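Local coordinates for muscarinic toxin-like protein 3 homolog (Ophiophagus hannah, PDB 3HH7), which acts as a homodimeric three-finger neurotoxin of king cobra venom that probably blocks nicotinic acetylcholine receptors, at residues 1-9 against 13-25. Sequence-based numbering, arbitrary orientation.
Sequences TKCYNHQST and TTEICPDSGYFCY
Strands 2-4 and 14-16 pair as the antiparallel hairpin of the first finger of this three-finger toxin, and a disulfide from Cys3 to Cys24 ties that hairpin to the start of strand 23-31. Cys3 and Glu15 form a hydrogen-bonded pair: Cys3 N donates to Glu15 O at 3.0 Å, and Glu15 N to Cys3 O at 2.9 Å. Cys17 N extends the pairing to Thr1 O, and Asn5 N to Thr13 O. The last bond differs, because its donor lies about 39° out of the carbonyl plane of Thr13. Cys3 SG, anti to its own carbonyl carbon (chi1 -59°), reaches Cys24 SG with a C-S-S-C torsion of -85°. Cys3 SG also packs 3.4 Å from Cys17 SG, and Cys17 is itself bonded to Cys41. The CG2 methyl of Thr1 lies 3.7 Å from Cys17 SG and also touches Cys24 SG, so it meets both disulfides. On the face of the hairpin that carries Lys2 and Ile16, Lys2 CG rests 3.9 Å from Thr14 CB. Glu15 crosses Asn5 at a slant, its OE2 3.7 Å from Asn5 CB, and OE2 accepts a bond from Cys41 N. Two neighbouring disulfides and this carboxylate therefore fasten the first finger to the central sheet, as in the disulfide-rich core of three-finger toxins.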
loop_
_atom_site.group_PDB
_atom_site.type_symbol
_atom_site.label_atom_id
_atom_site.label_comp_id
_atom_site.label_asym_id
_atom_site.label_seq_id
_atom_site.Cartn_x
_atom_site.Cartn_y
_atom_site.Cartn_z
ATOM N N THR A 1 -10.716 -1.358 -14.908
ATOM C CA THR A 1 -9.378 -1.321 -14.236
ATOM C C THR A 1 -8.346 -2.134 -15.011
ATOM O O THR A 1 -8.566 -3.301 -15.309
ATOM C CB THR A 1 -9.475 -1.864 -12.794
ATOM O OG1 THR A 1 -10.568 -1.233 -12.122
ATOM C CG2 THR A 1 -8.201 -1.584 -12.031
ATOM N N LYS A 2 -7.225 -1.495 -15.332
ATOM C CA LYS A 2 -6.071 -2.139 -15.962
ATOM C C LYS A 2 -4.861 -1.957 -15.048
ATOM O O LYS A 2 -4.508 -0.830 -14.665
ATOM C CB LYS A 2 -5.797 -1.525 -17.348
ATOM C CG LYS A 2 -4.468 -1.915 -17.992
ATOM C CD LYS A 2 -4.416 -1.493 -19.464
ATOM C CE LYS A 2 -4.618 -0.002 -19.631
ATOM N NZ LYS A 2 -4.436 0.425 -21.057
ATOM N N CYS A 3 -4.240 -3.077 -14.682
ATOM C CA CYS A 3 -3.127 -3.069 -13.746
ATOM C C CYS A 3 -1.911 -3.698 -14.383
ATOM O O CYS A 3 -2.036 -4.632 -15.176
ATOM C CB CYS A 3 -3.484 -3.917 -12.527
ATOM S SG CYS A 3 -4.928 -3.385 -11.630
ATOM N N TYR A 4 -0.727 -3.239 -13.987
ATOM C CA TYR A 4 0.476 -4.008 -14.278
ATOM C C TYR A 4 0.395 -5.359 -13.578
ATOM O O TYR A 4 -0.163 -5.461 -12.480
ATOM C CB TYR A 4 1.724 -3.277 -13.808
ATOM C CG TYR A 4 2.046 -2.058 -14.629
ATOM C CD1 TYR A 4 2.583 -2.185 -15.907
ATOM C CD2 TYR A 4 1.814 -0.782 -14.130
ATOM C CE1 TYR A 4 2.889 -1.058 -16.667
ATOM C CE2 TYR A 4 2.102 0.340 -14.885
ATOM C CZ TYR A 4 2.639 0.193 -16.151
ATOM O OH TYR A 4 2.933 1.322 -16.884
ATOM N N ASN A 5 0.944 -6.396 -14.209
ATOM C CA ASN A 5 0.988 -7.705 -13.557
ATOM C C ASN A 5 2.310 -8.438 -13.683
ATOM O O ASN A 5 2.406 -9.616 -13.318
ATOM C CB ASN A 5 -0.194 -8.588 -13.996
ATOM C CG ASN A 5 -0.106 -9.015 -15.444
ATOM O OD1 ASN A 5 0.576 -8.380 -16.245
ATOM N ND2 ASN A 5 -0.811 -10.090 -15.795
ATOM N N HIS A 6 3.329 -7.735 -14.170
ATOM C CA HIS A 6 4.654 -8.335 -14.309
ATOM C C HIS A 6 5.360 -8.479 -12.965
ATOM O O HIS A 6 5.193 -7.655 -12.056
ATOM C CB HIS A 6 5.521 -7.557 -15.308
ATOM C CG HIS A 6 5.773 -6.137 -14.925
ATOM N ND1 HIS A 6 4.765 -5.196 -14.870
ATOM C CD2 HIS A 6 6.919 -5.483 -14.617
ATOM C CE1 HIS A 6 5.278 -4.032 -14.514
ATOM N NE2 HIS A 6 6.581 -4.176 -14.361
ATOM N N GLN A 7 6.129 -9.557 -12.844
ATOM C CA GLN A 7 6.915 -9.827 -11.650
ATOM C C GLN A 7 8.263 -9.131 -11.667
ATOM O O GLN A 7 8.975 -9.152 -12.670
ATOM C CB GLN A 7 7.284 -11.317 -11.572
ATOM C CG GLN A 7 6.123 -12.275 -11.484
ATOM C CD GLN A 7 6.498 -13.633 -12.025
ATOM O OE1 GLN A 7 6.712 -13.790 -13.226
ATOM N NE2 GLN A 7 6.595 -14.618 -11.147
ATOM N N SER A 8 8.635 -8.585 -10.513
ATOM C CA SER A 8 9.973 -8.053 -10.291
ATOM C C SER A 8 10.454 -7.184 -11.441
ATOM O O SER A 8 9.841 -6.164 -11.758
ATOM C CB SER A 8 10.966 -9.192 -10.046
ATOM O OG SER A 8 10.542 -10.015 -8.974
ATOM N N THR A 9 11.559 -7.583 -12.062
ATOM C CA THR A 9 12.149 -6.757 -13.132
ATOM C C THR A 9 11.889 -7.264 -14.561
ATOM O O THR A 9 12.532 -6.822 -15.515
ATOM C CB THR A 9 13.680 -6.571 -12.942
ATOM O OG1 THR A 9 14.325 -7.850 -12.998
ATOM C CG2 THR A 9 13.981 -5.889 -11.608
ATOM N N THR A 13 3.982 -5.988 -18.268
ATOM C CA THR A 13 2.763 -6.542 -18.845
ATOM C C THR A 13 1.573 -6.025 -18.061
ATOM O O THR A 13 1.719 -5.605 -16.909
ATOM C CB THR A 13 2.755 -8.089 -18.855
ATOM O OG1 THR A 13 2.857 -8.586 -17.516
ATOM C CG2 THR A 13 3.933 -8.621 -19.677
ATOM N N THR A 14 0.403 -6.028 -18.698
ATOM C CA THR A 14 -0.810 -5.613 -18.005
ATOM C C THR A 14 -1.918 -6.641 -18.128
ATOM O O THR A 14 -1.886 -7.547 -18.980
ATOM C CB THR A 14 -1.323 -4.243 -18.481
ATOM O OG1 THR A 14 -1.596 -4.300 -19.882
ATOM C CG2 THR A 14 -0.309 -3.148 -18.206
ATOM N N GLU A 15 -2.893 -6.506 -17.246
ATOM C CA GLU A 15 -4.094 -7.306 -17.322
ATOM C C GLU A 15 -5.278 -6.419 -17.021
ATOM O O GLU A 15 -5.162 -5.428 -16.285
ATOM C CB GLU A 15 -4.045 -8.481 -16.351
ATOM C CG GLU A 15 -4.022 -8.081 -14.896
ATOM C CD GLU A 15 -3.903 -9.265 -13.949
ATOM O OE1 GLU A 15 -4.032 -10.425 -14.405
ATOM O OE2 GLU A 15 -3.673 -9.024 -12.747
ATOM N N ILE A 16 -6.415 -6.770 -17.609
ATOM C CA ILE A 16 -7.655 -6.085 -17.341
ATOM C C ILE A 16 -8.365 -6.867 -16.241
ATOM O O ILE A 16 -8.591 -8.068 -16.366
ATOM C CB ILE A 16 -8.529 -5.985 -18.622
ATOM C CG1 ILE A 16 -7.744 -5.252 -19.729
ATOM C CG2 ILE A 16 -9.875 -5.343 -18.283
ATOM C CD1 ILE A 16 -8.449 -5.137 -21.099
ATOM N N CYS A 17 -8.712 -6.187 -15.152
ATOM C CA CYS A 17 -9.340 -6.858 -14.014
ATOM C C CYS A 17 -10.769 -7.312 -14.347
ATOM O O CYS A 17 -11.433 -6.672 -15.165
ATOM C CB CYS A 17 -9.333 -5.957 -12.787
ATOM S SG CYS A 17 -7.707 -5.235 -12.374
ATOM N N PRO A 18 -11.223 -8.432 -13.738
ATOM C CA PRO A 18 -12.527 -9.049 -14.050
ATOM C C PRO A 18 -13.783 -8.256 -13.680
ATOM O O PRO A 18 -14.709 -8.152 -14.498
ATOM C CB PRO A 18 -12.500 -10.361 -13.241
ATOM C CG PRO A 18 -11.070 -10.612 -12.939
ATOM C CD PRO A 18 -10.487 -9.238 -12.747
ATOM N N ASP A 19 -13.830 -7.733 -12.460
ATOM C CA ASP A 19 -15.071 -7.207 -11.886
ATOM C C ASP A 19 -14.826 -5.804 -11.339
ATOM O O ASP A 19 -13.678 -5.376 -11.214
ATOM C CB ASP A 19 -15.555 -8.140 -10.765
ATOM C CG ASP A 19 -17.062 -8.302 -10.731
ATOM O OD1 ASP A 19 -17.670 -8.570 -11.796
ATOM O OD2 ASP A 19 -17.639 -8.192 -9.624
ATOM N N SER A 20 -15.901 -5.109 -10.987
ATOM C CA SER A 20 -15.821 -3.703 -10.588
ATOM C C SER A 20 -15.153 -3.493 -9.230
ATOM O O SER A 20 -14.567 -2.432 -8.969
ATOM C CB SER A 20 -17.200 -3.023 -10.646
ATOM O OG SER A 20 -18.266 -3.953 -10.511
ATOM N N GLY A 21 -15.225 -4.513 -8.379
ATOM C CA GLY A 21 -14.613 -4.463 -7.058
ATOM C C GLY A 21 -13.137 -4.797 -7.105
ATOM O O GLY A 21 -12.605 -5.386 -6.157
ATOM N N TYR A 22 -12.480 -4.412 -8.202
ATOM C CA TYR A 22 -11.052 -4.668 -8.389
ATOM C C TYR A 22 -10.209 -3.425 -8.487
ATOM O O TYR A 22 -10.577 -2.427 -9.105
ATOM C CB TYR A 22 -10.805 -5.507 -9.641
ATOM C CG TYR A 22 -11.073 -6.967 -9.449
ATOM C CD1 TYR A 22 -10.033 -7.861 -9.205
ATOM C CD2 TYR A 22 -12.373 -7.462 -9.503
ATOM C CE1 TYR A 22 -10.276 -9.208 -9.024
ATOM C CE2 TYR A 22 -12.629 -8.811 -9.323
ATOM C CZ TYR A 22 -11.583 -9.677 -9.088
ATOM O OH TYR A 22 -11.846 -11.008 -8.913
ATOM N N PHE A 23 -9.034 -3.524 -7.886
ATOM C CA PHE A 23 -8.023 -2.484 -7.962
ATOM C C PHE A 23 -6.673 -3.152 -8.184
ATOM O O PHE A 23 -6.604 -4.374 -8.382
ATOM C CB PHE A 23 -8.048 -1.622 -6.696
ATOM C CG PHE A 23 -8.128 -2.414 -5.404
ATOM C CD1 PHE A 23 -9.365 -2.769 -4.860
ATOM C CD2 PHE A 23 -6.972 -2.757 -4.709
ATOM C CE1 PHE A 23 -9.446 -3.459 -3.662
ATOM C CE2 PHE A 23 -7.053 -3.459 -3.508
ATOM C CZ PHE A 23 -8.292 -3.811 -2.985
ATOM N N CYS A 24 -5.614 -2.355 -8.185
ATOM C CA CYS A 24 -4.269 -2.875 -8.441
ATOM C C CYS A 24 -3.455 -2.983 -7.166
ATOM O O CYS A 24 -3.672 -2.233 -6.192
ATOM C CB CYS A 24 -3.517 -1.952 -9.398
ATOM S SG CYS A 24 -4.400 -1.565 -10.921
ATOM N N TYR A 25 -2.484 -3.888 -7.180
ATOM C CA TYR A 25 -1.503 -3.912 -6.101
ATOM C C TYR A 25 -0.084 -4.113 -6.611
ATOM O O TYR A 25 0.153 -4.647 -7.712
ATOM C CB TYR A 25 -1.831 -4.986 -5.058
ATOM C CG TYR A 25 -1.529 -6.395 -5.525
ATOM C CD1 TYR A 25 -0.341 -7.020 -5.160
ATOM C CD2 TYR A 25 -2.424 -7.083 -6.342
ATOM C CE1 TYR A 25 -0.050 -8.314 -5.594
ATOM C CE2 TYR A 25 -2.157 -8.368 -6.791
ATOM C CZ TYR A 25 -0.972 -8.981 -6.418
ATOM O OH TYR A 25 -0.729 -10.259 -6.886
#